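Local coordinates for protein pyoverdine synthetase F (Pseudomonas aeruginosa PAO1, PDB 6CUL) that is an alpha/beta protein built round a seven-stranded mixed sheet and binds N-(4-{[(2-amino-4-oxo-1,4-dihydroquinazolin-6-yl)methyl]amino}benzene-1-carbonyl)-D-glutamic acid in the crystal, at residues S39-L44 and L92-K97; Y32-L37 and S259-L264; K5-W10 and E54-I59; A219-V224 and E266-L271. All coordinates share one frame; numbering follows the deposited sequence.

Contact 1 (S39-L44 and L92-K97); sequences SLVEAL and LQVQGK
Val41, with Leu44 one turn further on, packs against Leu92 and Val94 in a small apolar contact between helix 36-46 and the loop that leads to strand 103-105. Val41 does most of the touching. Its CG1, anti to the backbone N (chi1 166°), comes within 4.0 Å of Leu92 CG and 3.9 Å of Val94 CB. The same methyl lies 3.4 Å from Gln93 O, so that it fits between the two hydrophobic side chains of the loop and the carbonyl that joins them. The Val41 and Val94 side chains cross at about a right angle, whereas Leu44 runs beside Val94 in the same direction, its CD1 4.2 Å from Val94 CG2. No hydrogen bond links the two segments. The polar tie comes from just beyond Leu44, where the side-chain amide of Asn45 bonds to both Gln93 O and Gln95 N. Within the loop, Val94 N donates to Lys97 O at 2.7 Å and a weaker bond returns, while Gln95 and Gly96 both have positive phi. With Leu92 pairing with Leu99 further out, this resembles a two-residue beta-hairpin turn close to type I', set against the Val41-Leu44 side of helix 36-46.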
loop_
_atom_site.group_PDB
_atom_site.type_symbol
_atom_site.label_atom_id
_atom_site.label_comp_id
_atom_site.label_asym_id
_atom_site.label_seq_id
_atom_site.Cartn_x
_atom_site.Cartn_y
_atom_site.Cartn_z
ATOM N N SER A 39 8.472 -3.900 6.624
ATOM C CA SER A 39 8.101 -3.736 7.956
ATOM C C SER A 39 7.288 -4.921 8.463
ATOM O O SER A 39 7.493 -5.284 9.542
ATOM C CB SER A 39 7.390 -2.418 8.204
ATOM O OG SER A 39 7.646 -2.047 9.480
ATOM N N LEU A 40 6.360 -5.427 7.683
ATOM C CA LEU A 40 5.546 -6.592 7.984
ATOM C C LEU A 40 6.351 -7.861 8.102
ATOM O O LEU A 40 6.070 -8.655 8.893
ATOM C CB LEU A 40 4.427 -6.739 6.984
ATOM C CG LEU A 40 3.325 -7.705 7.177
ATOM C CD1 LEU A 40 2.631 -7.398 8.447
ATOM C CD2 LEU A 40 2.350 -7.633 6.051
ATOM N N VAL A 41 7.331 -8.011 7.266
ATOM C CA VAL A 41 8.243 -9.132 7.369
ATOM C C VAL A 41 8.994 -9.065 8.701
ATOM O O VAL A 41 9.031 -10.003 9.384
ATOM C CB VAL A 41 9.170 -9.216 6.161
ATOM C CG1 VAL A 41 10.314 -10.153 6.409
ATOM C CG2 VAL A 41 8.393 -9.631 4.956
ATOM N N GLU A 42 9.510 -7.927 9.067
ATOM C CA GLU A 42 10.121 -7.768 10.344
ATOM C C GLU A 42 9.152 -8.021 11.509
ATOM O O GLU A 42 9.547 -8.558 12.474
ATOM C CB GLU A 42 10.674 -6.394 10.459
ATOM C CG GLU A 42 11.737 -6.126 9.457
ATOM C CD GLU A 42 12.180 -4.710 9.409
ATOM O OE1 GLU A 42 13.202 -4.496 8.847
ATOM O OE2 GLU A 42 11.522 -3.875 9.941
ATOM N N ALA A 43 7.912 -7.589 11.373
ATOM C CA ALA A 43 6.912 -7.824 12.348
ATOM C C ALA A 43 6.610 -9.277 12.493
ATOM O O ALA A 43 6.592 -9.757 13.568
ATOM C CB ALA A 43 5.644 -7.099 11.991
ATOM N N LEU A 44 6.386 -9.976 11.411
ATOM C CA LEU A 44 6.172 -11.382 11.486
ATOM C C LEU A 44 7.414 -12.081 12.053
ATOM O O LEU A 44 7.271 -13.063 12.684
ATOM C CB LEU A 44 5.756 -11.986 10.159
ATOM C CG LEU A 44 4.466 -11.615 9.474
ATOM C CD1 LEU A 44 4.284 -12.276 8.158
ATOM C CD2 LEU A 44 3.206 -11.704 10.301
ATOM N N LEU A 92 15.967 -10.872 1.530
ATOM C CA LEU A 92 15.144 -10.887 2.704
ATOM C C LEU A 92 14.484 -12.215 2.978
ATOM O O LEU A 92 14.050 -12.857 2.071
ATOM C CB LEU A 92 14.105 -9.770 2.622
ATOM C CG LEU A 92 13.321 -9.376 3.865
ATOM C CD1 LEU A 92 14.253 -9.273 5.044
ATOM C CD2 LEU A 92 12.574 -8.089 3.662
ATOM N N GLN A 93 14.337 -12.556 4.249
ATOM C CA GLN A 93 13.683 -13.799 4.659
ATOM C C GLN A 93 12.419 -13.546 5.473
ATOM O O GLN A 93 12.443 -12.762 6.362
ATOM C CB GLN A 93 14.594 -14.618 5.544
ATOM C CG GLN A 93 16.079 -14.432 5.314
ATOM C CD GLN A 93 16.600 -13.105 5.810
ATOM O OE1 GLN A 93 15.863 -12.130 5.914
ATOM N NE2 GLN A 93 17.878 -13.059 6.090
ATOM N N VAL A 94 11.311 -14.183 5.160
ATOM C CA VAL A 94 10.151 -14.007 6.003
ATOM C C VAL A 94 9.820 -15.351 6.580
ATOM O O VAL A 94 9.509 -16.222 5.809
ATOM C CB VAL A 94 8.892 -13.542 5.258
ATOM C CG1 VAL A 94 8.638 -14.379 4.033
ATOM C CG2 VAL A 94 7.689 -13.589 6.168
ATOM N N GLN A 95 9.863 -15.509 7.899
ATOM C CA GLN A 95 9.515 -16.744 8.555
ATOM C C GLN A 95 10.223 -17.909 7.947
ATOM O O GLN A 95 9.585 -18.831 7.530
ATOM C CB GLN A 95 8.016 -16.987 8.546
ATOM C CG GLN A 95 7.606 -18.097 9.509
ATOM C CD GLN A 95 7.457 -19.473 8.881
ATOM O OE1 GLN A 95 7.613 -19.644 7.686
ATOM N NE2 GLN A 95 7.202 -20.460 9.718
ATOM N N GLY A 96 11.524 -17.838 7.790
ATOM C CA GLY A 96 12.187 -18.948 7.150
ATOM C C GLY A 96 11.721 -19.284 5.746
ATOM O O GLY A 96 11.604 -20.428 5.444
ATOM N N LYS A 97 11.392 -18.291 4.928
ATOM C CA LYS A 97 11.009 -18.452 3.553
ATOM C C LYS A 97 11.705 -17.280 2.883
ATOM O O LYS A 97 11.655 -16.177 3.392
ATOM C CB LYS A 97 9.513 -18.268 3.324
ATOM C CG LYS A 97 8.559 -19.117 4.118
ATOM C CD LYS A 97 7.140 -18.874 3.628
ATOM C CE LYS A 97 6.074 -19.508 4.500
ATOM N NZ LYS A 97 4.753 -19.552 3.848
#

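Contact 2 (Y32-L37 and S259-L264); sequences YMKSVL and SLFPAL
Val36 and Phe261 carry this contact, meeting where the start of helix 36-46 leans on helix 248-271. The two gamma methyls of Val36 divide the work: CG2 reaches Leu260 CD2 at 3.6 Å and Phe261 CE1 at 3.9 Å, whereas CG1 turns to Leu264 CD2 at 3.8 Å. With CG1 anti to its backbone N (chi1 176°), Val36 spreads its branches over successive turns of the partner helix. The Phe261 ring reaches out toward the chain just before helix 36-46. Lys34 O approaches it at the edge, close to the ring plane and 3.8 Å from Phe261 CZ, and Ser35 O comes obliquely to the same carbon at 3.6 Å. The Lys34 methylene chain runs nearby, its CD 4.2 Å from Phe261 CE2, while its ammonium group goes on to a salt bridge with Glu42. One shell further out, Ser35 OG accepts from Glu38 N, capping the first turn of the helix, which probably helps to position Val36. Phe256 touches both Phe261 and Val36, and Ser39 also touches the Phe261 ring. A serine N-cap opening a helix whose first residue wedges against a neighbouring helix is the motif here, within the helical layer on one side of an alpha/beta sheet.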
loop_
_atom_site.group_PDB
_atom_site.type_symbol
_atom_site.label_atom_id
_atom_site.label_comp_id
_atom_site.label_asym_id
_atom_site.label_seq_id
_atom_site.Cartn_x
_atom_site.Cartn_y
_atom_site.Cartn_z
ATOM N N TYR A 32 16.461 5.363 5.188
ATOM C CA TYR A 32 16.114 4.279 4.305
ATOM C C TYR A 32 14.605 4.158 4.180
ATOM O O TYR A 32 13.945 3.973 5.134
ATOM C CB TYR A 32 16.728 2.988 4.822
ATOM C CG TYR A 32 16.301 1.762 4.100
ATOM C CD1 TYR A 32 16.882 1.379 2.913
ATOM C CD2 TYR A 32 15.330 1.001 4.604
ATOM C CE1 TYR A 32 16.484 0.276 2.272
ATOM C CE2 TYR A 32 14.930 -0.098 3.971
ATOM C CZ TYR A 32 15.514 -0.464 2.810
ATOM O OH TYR A 32 15.014 -1.567 2.270
HETATM N N MSE A 33 14.072 4.259 2.980
HETATM C CA MSE A 33 12.629 4.213 2.769
HETATM C C MSE A 33 12.182 2.802 2.737
HETATM O O MSE A 33 12.128 2.206 1.701
HETATM C CB MSE A 33 12.242 4.871 1.463
HETATM C CG MSE A 33 10.775 5.080 1.184
HETATM SE SE MSE A 33 9.762 6.042 2.500
HETATM C CE MSE A 33 9.952 7.798 1.835
ATOM N N LYS A 34 11.921 2.252 3.900
ATOM C CA LYS A 34 11.543 0.887 4.053
ATOM C C LYS A 34 10.156 0.709 3.537
ATOM O O LYS A 34 9.373 1.574 3.683
ATOM C CB LYS A 34 11.600 0.526 5.522
ATOM C CG LYS A 34 11.408 -0.916 5.878
ATOM C CD LYS A 34 11.151 -1.057 7.337
ATOM C CE LYS A 34 12.412 -1.106 8.171
ATOM N NZ LYS A 34 12.248 -1.330 9.616
ATOM N N SER A 35 9.897 -0.404 2.902
ATOM C CA SER A 35 8.603 -0.710 2.431
ATOM C C SER A 35 7.661 -1.197 3.490
ATOM O O SER A 35 8.033 -1.537 4.549
ATOM C CB SER A 35 8.660 -1.708 1.329
ATOM O OG SER A 35 8.920 -2.955 1.775
ATOM N N VAL A 36 6.400 -1.150 3.166
ATOM C CA VAL A 36 5.376 -1.670 4.019
ATOM C C VAL A 36 5.547 -3.163 4.224
ATOM O O VAL A 36 5.325 -3.613 5.280
ATOM C CB VAL A 36 4.012 -1.388 3.483
ATOM C CG1 VAL A 36 2.972 -2.026 4.332
ATOM C CG2 VAL A 36 3.786 0.077 3.436
ATOM N N LEU A 37 5.890 -3.906 3.192
ATOM C CA LEU A 37 6.147 -5.306 3.301
ATOM C C LEU A 37 7.367 -5.611 4.150
ATOM O O LEU A 37 7.348 -6.486 4.910
ATOM C CB LEU A 37 6.269 -5.921 1.924
ATOM C CG LEU A 37 6.364 -7.430 1.808
ATOM C CD1 LEU A 37 5.077 -8.044 2.223
ATOM C CD2 LEU A 37 6.757 -7.921 0.435
ATOM N N SER A 259 3.003 6.324 12.066
ATOM C CA SER A 259 1.715 5.777 12.123
ATOM C C SER A 259 1.343 4.570 11.300
ATOM O O SER A 259 0.498 3.905 11.667
ATOM C CB SER A 259 0.764 6.907 11.797
ATOM O OG SER A 259 -0.510 6.588 12.145
ATOM N N LEU A 260 1.913 4.401 10.125
ATOM C CA LEU A 260 1.579 3.313 9.224
ATOM C C LEU A 260 2.019 1.914 9.554
ATOM O O LEU A 260 1.267 1.020 9.443
ATOM C CB LEU A 260 1.967 3.675 7.797
ATOM C CG LEU A 260 1.370 2.802 6.705
ATOM C CD1 LEU A 260 0.841 3.643 5.561
ATOM C CD2 LEU A 260 2.299 1.731 6.217
ATOM N N PHE A 261 3.246 1.736 9.916
ATOM C CA PHE A 261 3.655 0.449 10.266
ATOM C C PHE A 261 2.863 0.008 11.523
ATOM O O PHE A 261 2.378 -1.062 11.579
ATOM C CB PHE A 261 5.190 0.351 10.349
ATOM C CG PHE A 261 5.882 0.638 9.061
ATOM C CD1 PHE A 261 5.233 0.484 7.882
ATOM C CD2 PHE A 261 7.143 1.082 9.038
ATOM C CE1 PHE A 261 5.833 0.746 6.722
ATOM C CE2 PHE A 261 7.756 1.360 7.874
ATOM C CZ PHE A 261 7.105 1.175 6.706
ATOM N N PRO A 262 2.698 0.905 12.484
ATOM C CA PRO A 262 1.931 0.541 13.666
ATOM C C PRO A 262 0.484 0.213 13.389
ATOM O O PRO A 262 0.005 -0.749 13.910
ATOM C CB PRO A 262 2.059 1.756 14.555
ATOM C CG PRO A 262 3.235 2.467 14.058
ATOM C CD PRO A 262 3.294 2.231 12.612
ATOM N N ALA A 263 -0.171 0.968 12.574
ATOM C CA ALA A 263 -1.516 0.656 12.315
ATOM C C ALA A 263 -1.655 -0.688 11.647
ATOM O O ALA A 263 -2.517 -1.399 11.990
ATOM C CB ALA A 263 -2.185 1.750 11.509
ATOM N N LEU A 264 -0.834 -1.007 10.682
ATOM C CA LEU A 264 -0.967 -2.256 10.068
ATOM C C LEU A 264 -0.727 -3.395 11.043
ATOM O O LEU A 264 -1.427 -4.318 10.991
ATOM C CB LEU A 264 -0.072 -2.359 8.858
ATOM C CG LEU A 264 0.259 -3.711 8.287
ATOM C CD1 LEU A 264 -0.897 -4.378 7.627
ATOM C CD2 LEU A 264 1.478 -3.588 7.442
#

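Contact 3 (K5-W10 and E54-I59); sequences KLAYIW and ELVGVI
Glu54 opens the pairing with Leu6: its carbonyl O accepts from Leu6 N at 3.0 Å, the donor tilted 29° from the carbonyl plane. Glu54 and Lys5 send their side chains the same way, but Lys5 NZ stays 4.8 Å from Glu54 OE1, and the salt bridge of Glu54 goes to Lys97. Leu55 bridges Leu6 in parallel register and lays its CD1 against Tyr8 CB at 3.6 Å. Next comes Val56, an extra residue between the Leu55 and Val58 bridges and hence a beta bulge; its N points at Leu6 O, though the modelled spacing is doubtfully short. Gly57 O then takes a nearly straight bond from Tyr8 N at 2.9 Å (173° at the hydrogen). Val58 pairs with Tyr8 and puts CG1 3.9 Å from Trp10 NE1, a buried nitrogen with no partner in the model. Trp10 is turned so that Tyr8 CE1 lies 3.8 Å above one face of its ring. Ile59 runs beside Ile9, its N giving a weak bond to Tyr8 O and its O receiving Trp10 N at 3.1 Å. Tyr8, Leu55 and Val58 face helix 36-46, and Leu6 beside them reaches Leu268 of helix 248-271, whereas Ala7, Ile9 and Ile59 occupy the face toward helix 118-136. The chemistry implies a core joined by main-chain bonds and packed with largely apolar side chains on both faces, with Tyr8 OH satisfied by Asp146.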
loop_
_atom_site.group_PDB
_atom_site.type_symbol
_atom_site.label_atom_id
_atom_site.label_comp_id
_atom_site.label_asym_id
_atom_site.label_seq_id
_atom_site.Cartn_x
_atom_site.Cartn_y
_atom_site.Cartn_z
ATOM N N LYS A 5 -3.956 -17.404 7.621
ATOM C CA LYS A 5 -3.301 -17.279 6.324
ATOM C C LYS A 5 -3.366 -15.891 5.591
ATOM O O LYS A 5 -4.341 -15.503 5.083
ATOM C CB LYS A 5 -3.799 -18.367 5.441
ATOM C CG LYS A 5 -2.679 -19.089 4.806
ATOM C CD LYS A 5 -3.007 -20.526 4.729
ATOM C CE LYS A 5 -1.867 -21.330 5.166
ATOM N NZ LYS A 5 -1.964 -22.593 4.419
ATOM N N LEU A 6 -2.259 -15.195 5.530
ATOM C CA LEU A 6 -2.163 -13.850 5.013
ATOM C C LEU A 6 -1.520 -13.658 3.663
ATOM O O LEU A 6 -0.453 -14.106 3.424
ATOM C CB LEU A 6 -1.363 -13.050 6.035
ATOM C CG LEU A 6 -1.809 -11.611 6.157
ATOM C CD1 LEU A 6 -2.876 -11.526 7.192
ATOM C CD2 LEU A 6 -0.684 -10.675 6.413
ATOM N N ALA A 7 -2.200 -12.889 2.842
ATOM C CA ALA A 7 -1.844 -12.607 1.443
ATOM C C ALA A 7 -1.608 -11.137 1.235
ATOM O O ALA A 7 -2.320 -10.346 1.716
ATOM C CB ALA A 7 -2.894 -13.104 0.500
ATOM N N TYR A 8 -0.582 -10.788 0.546
ATOM C CA TYR A 8 -0.273 -9.403 0.371
ATOM C C TYR A 8 -0.312 -8.945 -1.111
ATOM O O TYR A 8 0.054 -9.659 -1.973
ATOM C CB TYR A 8 1.092 -9.187 1.036
ATOM C CG TYR A 8 1.583 -7.786 1.217
ATOM C CD1 TYR A 8 2.035 -7.061 0.167
ATOM C CD2 TYR A 8 1.644 -7.230 2.445
ATOM C CE1 TYR A 8 2.502 -5.811 0.322
ATOM C CE2 TYR A 8 2.118 -5.978 2.615
ATOM C CZ TYR A 8 2.552 -5.258 1.540
ATOM O OH TYR A 8 3.048 -4.016 1.702
ATOM N N ILE A 9 -0.850 -7.780 -1.361
ATOM C CA ILE A 9 -0.939 -7.251 -2.712
ATOM C C ILE A 9 -0.451 -5.813 -2.893
ATOM O O ILE A 9 -0.872 -4.965 -2.187
ATOM C CB ILE A 9 -2.390 -7.306 -3.278
ATOM C CG1 ILE A 9 -3.043 -8.642 -3.037
ATOM C CG2 ILE A 9 -2.402 -6.993 -4.748
ATOM C CD1 ILE A 9 -4.461 -8.711 -3.479
ATOM N N TRP A 10 0.414 -5.573 -3.845
ATOM C CA TRP A 10 0.846 -4.256 -4.145
ATOM C C TRP A 10 1.309 -4.037 -5.615
ATOM O O TRP A 10 1.866 -4.878 -6.224
ATOM C CB TRP A 10 1.910 -3.871 -3.177
ATOM C CG TRP A 10 3.146 -4.604 -3.344
ATOM C CD1 TRP A 10 3.326 -5.748 -3.995
ATOM C CD2 TRP A 10 4.402 -4.250 -2.809
ATOM N NE1 TRP A 10 4.590 -6.133 -3.919
ATOM C CE2 TRP A 10 5.284 -5.227 -3.183
ATOM C CE3 TRP A 10 4.852 -3.222 -1.997
ATOM C CZ2 TRP A 10 6.553 -5.183 -2.841
ATOM C CZ3 TRP A 10 6.104 -3.202 -1.658
ATOM C CH2 TRP A 10 6.943 -4.158 -2.069
ATOM N N GLU A 54 0.674 -16.357 8.661
ATOM C CA GLU A 54 1.744 -16.792 7.822
ATOM C C GLU A 54 1.565 -16.018 6.548
ATOM O O GLU A 54 0.517 -16.089 5.974
ATOM C CB GLU A 54 1.694 -18.259 7.537
ATOM C CG GLU A 54 3.010 -18.723 6.988
ATOM C CD GLU A 54 2.937 -20.067 6.395
ATOM O OE1 GLU A 54 1.945 -20.670 6.466
ATOM O OE2 GLU A 54 3.867 -20.512 5.861
ATOM N N LEU A 55 2.562 -15.288 6.089
ATOM C CA LEU A 55 2.369 -14.570 4.871
ATOM C C LEU A 55 2.447 -15.642 3.754
ATOM O O LEU A 55 3.407 -16.380 3.641
ATOM C CB LEU A 55 3.415 -13.496 4.743
ATOM C CG LEU A 55 3.481 -12.742 3.423
ATOM C CD1 LEU A 55 2.311 -11.850 3.207
ATOM C CD2 LEU A 55 4.771 -11.980 3.337
ATOM N N VAL A 56 1.422 -15.743 2.934
ATOM C CA VAL A 56 1.445 -16.800 1.952
ATOM C C VAL A 56 1.800 -16.396 0.547
ATOM O O VAL A 56 2.530 -17.070 -0.078
ATOM C CB VAL A 56 0.199 -17.693 2.038
ATOM C CG1 VAL A 56 0.150 -18.353 3.376
ATOM C CG2 VAL A 56 -1.057 -16.918 1.765
ATOM N N GLY A 57 1.328 -15.285 0.069
ATOM C CA GLY A 57 1.698 -14.859 -1.244
ATOM C C GLY A 57 1.897 -13.384 -1.337
ATOM O O GLY A 57 1.260 -12.657 -0.664
ATOM N N VAL A 58 2.783 -12.951 -2.195
ATOM C CA VAL A 58 3.014 -11.524 -2.349
ATOM C C VAL A 58 2.726 -11.156 -3.803
ATOM O O VAL A 58 3.600 -11.065 -4.606
ATOM C CB VAL A 58 4.461 -11.078 -1.959
ATOM C CG1 VAL A 58 4.642 -9.603 -2.186
ATOM C CG2 VAL A 58 4.791 -11.396 -0.518
ATOM N N ILE A 59 1.475 -10.975 -4.091
ATOM C CA ILE A 59 0.973 -10.635 -5.372
ATOM C C ILE A 59 1.245 -9.185 -5.822
ATOM O O ILE A 59 1.261 -8.303 -5.070
ATOM C CB ILE A 59 -0.525 -10.980 -5.394
ATOM C CG1 ILE A 59 -0.762 -12.393 -4.848
ATOM C CG2 ILE A 59 -1.106 -10.868 -6.781
ATOM C CD1 ILE A 59 -2.087 -12.658 -4.255
#

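Contact 4 (A219-V224 and E266-L271); sequences ASFHYV and EGLALL
Ser220 OG is held by Asp236 OD1 of strand 233-241, with weak additional bonds to Thr174 N and Gly172 O, one residue before Phe221, which meets Gly267, Leu268 and Leu271 of helix 248-271. Between strand and helix themselves there is no hydrogen bond. Phe221 CG is anti to its backbone N (chi1 -169°), which carries the ring outward from the sheet onto the helix. There the ring meets the helix backbone obliquely, Phe221 CD2 3.6 Å from Gly267 CA. The Leu268 and Phe221 side chains cross at about a right angle, Leu268 CD2 3.6 Å from Phe221 CZ, while Leu271 CD2 approaches the ring edge near its plane, 4.0 Å from Phe221 CE2. Tyr223 adds a looser touch, its OH 4.3 Å from Leu271 CD1; its ring also makes a cation-pi contact with Arg164. Leu264, Phe234 and Met167 help surround Phe221. The axes of strand 219-223 and helix 266-271 differ by 34° in direction and come within 9.4 Å. The chemistry implies close helix-on-sheet packing held by apolar contact, the side-chain-free Gly267 letting the aromatic ring approach the main chain, while main-chain bonds to both neighbouring strands, 166-170 and 233-241, hold the strand in the sheet.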
loop_
_atom_site.group_PDB
_atom_site.type_symbol
_atom_site.label_atom_id
_atom_site.label_comp_id
_atom_site.label_asym_id
_atom_site.label_seq_id
_atom_site.Cartn_x
_atom_site.Cartn_y
_atom_site.Cartn_z
ATOM N N ALA A 219 -2.472 6.753 9.610
ATOM C CA ALA A 219 -2.709 5.688 8.696
ATOM C C ALA A 219 -3.893 4.813 9.064
ATOM O O ALA A 219 -4.014 4.439 10.201
ATOM C CB ALA A 219 -1.497 4.852 8.601
ATOM N N SER A 220 -4.705 4.428 8.089
ATOM C CA SER A 220 -5.869 3.582 8.333
ATOM C C SER A 220 -5.862 2.135 7.832
ATOM O O SER A 220 -5.549 1.917 6.713
ATOM C CB SER A 220 -7.087 4.157 7.731
ATOM O OG SER A 220 -7.527 5.153 8.557
ATOM N N PHE A 221 -6.198 1.199 8.706
ATOM C CA PHE A 221 -6.324 -0.199 8.368
ATOM C C PHE A 221 -7.825 -0.445 8.307
ATOM O O PHE A 221 -8.421 -0.759 9.266
ATOM C CB PHE A 221 -5.666 -1.058 9.414
ATOM C CG PHE A 221 -5.518 -2.473 9.025
ATOM C CD1 PHE A 221 -4.784 -2.834 7.922
ATOM C CD2 PHE A 221 -6.078 -3.462 9.780
ATOM C CE1 PHE A 221 -4.642 -4.132 7.558
ATOM C CE2 PHE A 221 -5.914 -4.772 9.425
ATOM C CZ PHE A 221 -5.203 -5.107 8.305
ATOM N N HIS A 222 -8.398 -0.420 7.131
ATOM C CA HIS A 222 -9.825 -0.491 6.952
ATOM C C HIS A 222 -10.345 -1.555 6.020
ATOM O O HIS A 222 -9.648 -2.124 5.295
ATOM C CB HIS A 222 -10.304 0.866 6.442
ATOM C CG HIS A 222 -9.754 1.245 5.102
ATOM N ND1 HIS A 222 -10.429 1.034 3.938
ATOM C CD2 HIS A 222 -8.586 1.816 4.753
ATOM C CE1 HIS A 222 -9.698 1.452 2.933
ATOM N NE2 HIS A 222 -8.568 1.916 3.400
ATOM N N TYR A 223 -11.620 -1.842 6.098
ATOM C CA TYR A 223 -12.211 -2.793 5.217
ATOM C C TYR A 223 -12.370 -2.208 3.828
ATOM O O TYR A 223 -12.409 -1.043 3.639
ATOM C CB TYR A 223 -13.537 -3.227 5.722
ATOM C CG TYR A 223 -13.527 -4.150 6.863
ATOM C CD1 TYR A 223 -13.424 -5.463 6.682
ATOM C CD2 TYR A 223 -13.717 -3.701 8.133
ATOM C CE1 TYR A 223 -13.443 -6.325 7.709
ATOM C CE2 TYR A 223 -13.739 -4.562 9.195
ATOM C CZ TYR A 223 -13.610 -5.867 8.969
ATOM O OH TYR A 223 -13.653 -6.734 9.990
ATOM N N VAL A 224 -12.430 -3.054 2.836
ATOM C CA VAL A 224 -12.356 -2.584 1.470
ATOM C C VAL A 224 -13.727 -2.381 0.848
ATOM O O VAL A 224 -13.881 -1.548 0.034
ATOM C CB VAL A 224 -11.330 -3.426 0.678
ATOM C CG1 VAL A 224 -11.358 -3.211 -0.805
ATOM C CG2 VAL A 224 -9.947 -3.084 1.169
ATOM N N GLU A 266 -0.882 -3.384 14.583
ATOM C CA GLU A 266 -1.906 -3.413 15.577
ATOM C C GLU A 266 -3.220 -3.841 14.983
ATOM O O GLU A 266 -3.871 -4.576 15.599
ATOM C CB GLU A 266 -2.098 -2.088 16.259
ATOM C CG GLU A 266 -1.129 -1.793 17.369
ATOM C CD GLU A 266 -1.486 -0.564 18.142
ATOM O OE1 GLU A 266 -1.749 0.488 17.573
ATOM O OE2 GLU A 266 -1.510 -0.676 19.342
ATOM N N GLY A 267 -3.537 -3.392 13.784
ATOM C CA GLY A 267 -4.726 -3.813 13.132
ATOM C C GLY A 267 -4.742 -5.317 12.872
ATOM O O GLY A 267 -5.728 -5.903 13.078
ATOM N N LEU A 268 -3.666 -5.908 12.392
ATOM C CA LEU A 268 -3.620 -7.336 12.207
ATOM C C LEU A 268 -3.763 -8.075 13.573
ATOM O O LEU A 268 -4.566 -8.916 13.705
ATOM C CB LEU A 268 -2.361 -7.776 11.435
ATOM C CG LEU A 268 -2.180 -7.480 9.934
ATOM C CD1 LEU A 268 -0.804 -7.814 9.403
ATOM C CD2 LEU A 268 -3.203 -8.072 9.006
ATOM N N ALA A 269 -3.055 -7.606 14.585
ATOM C CA ALA A 269 -3.074 -8.204 15.918
ATOM C C ALA A 269 -4.462 -8.249 16.480
ATOM O O ALA A 269 -4.867 -9.239 16.981
ATOM C CB ALA A 269 -2.173 -7.438 16.847
ATOM N N LEU A 270 -5.143 -7.154 16.400
ATOM C CA LEU A 270 -6.510 -7.142 16.777
ATOM C C LEU A 270 -7.341 -7.999 15.866
ATOM O O LEU A 270 -8.027 -8.834 16.331
ATOM C CB LEU A 270 -7.023 -5.721 16.799
ATOM C CG LEU A 270 -6.304 -4.888 17.819
ATOM C CD1 LEU A 270 -6.195 -3.493 17.318
ATOM C CD2 LEU A 270 -6.951 -4.956 19.172
ATOM N N LEU A 271 -7.143 -7.876 14.563
ATOM C CA LEU A 271 -7.882 -8.612 13.591
ATOM C C LEU A 271 -7.751 -10.126 13.714
ATOM O O LEU A 271 -8.552 -10.788 13.178
ATOM C CB LEU A 271 -7.491 -8.182 12.209
ATOM C CG LEU A 271 -8.363 -8.657 11.070
ATOM C CD1 LEU A 271 -9.738 -8.107 11.262
ATOM C CD2 LEU A 271 -7.889 -8.286 9.676
#

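Along the chain the segments come as 5-10, 32-37, 39-44, 54-59, 92-97, 219-224, 259-264 and 266-271, so contact 3 interlocks with contacts 1 and 2, and contact 2 with contact 4. Contacts 1 and 2 share helix 36-46, their centres 13 Å apart, and the Lys34-Glu42 salt bridge joins them. Contacts 2 and 4, also 13 Å between centres, share helix 248-271. Contacts 3 and 4 involve the same mixed sheet, 15 Å between centres. Leu40 touches Tyr8, Leu264 and Leu268, reaching the other three contacts from helix 36-46. Contacts 2 and 4 set helix 248-271 against helix 36-46 and the sheet, contact 3 joins two of its strands, and contact 1 adds the loop before strand 103-105.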